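Local coordinates for putative riboflavin biosynthesis protein (Shewanella loihica, PDB 3KY8), which probably acts as a 5-amino-6-(5-phosphoribosylamino)uracil reductase in riboflavin biosynthesis, through a RibD C-terminal domain, at residues Asn72-Asp75 with Met76-Phe80. Residues are numbered along the deposited sequence; the frame is centred on the assembly and turned at random.
Sequences NTLD and MVLSF. With SO4 (sulfate ion), chain E.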
loop_
_atom_site.group_PDB
_atom_site.type_symbol
_atom_site.label_atom_id
_atom_site.label_comp_id
_atom_site.label_asym_id
_atom_site.label_seq_id
_atom_site.Cartn_x
_atom_site.Cartn_y
_atom_site.Cartn_z
ATOM N N ASN A 72 0.603 -13.378 17.320
ATOM C CA ASN A 72 1.712 -12.456 17.154
ATOM C C ASN A 72 1.399 -11.076 17.701
ATOM O O ASN A 72 2.277 -10.473 18.297
ATOM C CB ASN A 72 2.114 -12.290 15.698
ATOM C CG ASN A 72 2.691 -13.554 15.102
ATOM O OD1 ASN A 72 2.311 -13.952 13.998
ATOM N ND2 ASN A 72 3.590 -14.201 15.827
ATOM N N THR A 73 0.180 -10.566 17.457
ATOM C CA THR A 73 -0.203 -9.250 17.947
ATOM C C THR A 73 -0.392 -9.348 19.466
ATOM O O THR A 73 0.084 -8.480 20.201
ATOM C CB THR A 73 -1.470 -8.700 17.234
ATOM O OG1 THR A 73 -1.230 -8.638 15.823
ATOM C CG2 THR A 73 -1.862 -7.284 17.725
ATOM N N LEU A 74 -1.051 -10.408 19.940
ATOM C CA LEU A 74 -1.279 -10.553 21.365
ATOM C C LEU A 74 0.071 -10.501 22.111
ATOM O O LEU A 74 0.232 -9.739 23.078
ATOM C CB LEU A 74 -2.013 -11.849 21.703
ATOM C CG LEU A 74 -2.265 -12.021 23.198
ATOM C CD1 LEU A 74 -3.259 -10.943 23.688
ATOM C CD2 LEU A 74 -2.729 -13.440 23.502
ATOM N N ASP A 75 1.036 -11.278 21.634
ATOM C CA ASP A 75 2.348 -11.361 22.301
ATOM C C ASP A 75 3.056 -10.006 22.359
ATOM O O ASP A 75 3.807 -9.752 23.312
ATOM C CB ASP A 75 3.279 -12.419 21.648
ATOM C CG ASP A 75 2.790 -13.851 21.839
ATOM O OD1 ASP A 75 1.892 -14.087 22.676
ATOM O OD2 ASP A 75 3.297 -14.761 21.141
HETATM N N MSE A 76 2.825 -9.152 21.362
HETATM C CA MSE A 76 3.385 -7.807 21.370
HETATM C C MSE A 76 2.625 -6.850 22.228
HETATM O O MSE A 76 3.192 -5.859 22.700
HETATM C CB MSE A 76 3.470 -7.223 19.961
HETATM C CG MSE A 76 4.425 -7.983 19.067
HETATM SE SE MSE A 76 6.288 -7.963 19.741
HETATM C CE MSE A 76 6.751 -6.171 19.162
ATOM N N VAL A 77 1.346 -7.104 22.448
ATOM C CA VAL A 77 0.556 -6.201 23.312
ATOM C C VAL A 77 0.800 -6.625 24.753
ATOM O O VAL A 77 1.108 -5.778 25.577
ATOM C CB VAL A 77 -0.987 -6.159 22.951
ATOM C CG1 VAL A 77 -1.749 -5.272 23.920
ATOM C CG2 VAL A 77 -1.213 -5.655 21.534
ATOM N N LEU A 78 0.673 -7.921 25.066
ATOM C CA LEU A 78 0.933 -8.403 26.421
ATOM C C LEU A 78 2.355 -8.052 26.766
ATOM O O LEU A 78 3.286 -8.335 25.997
ATOM C CB LEU A 78 0.823 -9.912 26.544
ATOM C CG LEU A 78 -0.475 -10.652 26.345
ATOM C CD1 LEU A 78 -0.113 -12.128 26.202
ATOM C CD2 LEU A 78 -1.448 -10.413 27.491
ATOM N N SER A 79 2.519 -7.424 27.925
ATOM C CA SER A 79 3.823 -7.147 28.477
ATOM C C SER A 79 3.643 -6.902 29.973
ATOM O O SER A 79 2.509 -6.772 30.478
ATOM C CB SER A 79 4.520 -5.983 27.729
ATOM O OG SER A 79 4.216 -4.705 28.258
ATOM N N PHE A 80 4.750 -6.917 30.696
ATOM C CA PHE A 80 4.709 -6.597 32.114
ATOM C C PHE A 80 4.322 -5.148 32.370
ATOM O O PHE A 80 3.692 -4.874 33.366
ATOM C CB PHE A 80 6.077 -6.798 32.746
ATOM C CG PHE A 80 6.466 -8.210 32.899
ATOM C CD1 PHE A 80 5.706 -9.069 33.675
ATOM C CD2 PHE A 80 7.612 -8.687 32.282
ATOM C CE1 PHE A 80 6.069 -10.378 33.829
ATOM C CE2 PHE A 80 7.982 -10.001 32.429
ATOM C CZ PHE A 80 7.218 -10.848 33.201
HETATM S S SO4 E . -1.226 -12.093 13.851
HETATM O O1 SO4 E . -0.242 -11.769 12.855
HETATM O O2 SO4 E . -0.960 -13.397 14.393
HETATM O O3 SO4 E . -2.537 -12.196 13.226
HETATM O O4 SO4 E . -1.206 -11.068 14.863
#
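Leu74, in helix 71-77, and Leu78, the first residue beyond it, lie one turn apart and meet obliquely through their branched ends, Leu74 CG lying 3.7 Å from Leu78 CD1. With CG of Leu74 opposite its backbone N (chi1 -180°) and beside its carbonyl carbon, the branch is carried towards the next turn, where Leu78 lies. The backbone closes the same turn: Leu78 N donates to Leu74 O at 2.7 Å, nearly straight at 169°. Val77 N gives a more bent bond to Thr73 O (2.9 Å), and Val77 CG2 lies 3.4 Å from that same oxygen. The side chains of Thr73 and Val77 run alongside each other, their CG2 methyls 4.2 Å apart. Trp84 touches both Leu74 and Val77, Met97 adds to the cover of Leu74, and Tyr104 touches Leu78. Cutting Leu74 back to an alanine would probably open a gap against Trp84 and Met97 and leave Leu78 CD1 without its apolar neighbour. At the N-terminal end, a sulfate, probably from the crystallisation liquor, accepts bonds from Thr73 N (3.0 Å to O4) and Thr73 OG1 (2.6 Å to O4), with a weak one from Asn72 N; Val136 N and Thr137 OG1 hold it too. The helix of this beta-alpha-beta unit thus presents backbone N-H groups and a hydroxyl to an anion, consistent with a site that can receive a phosphate.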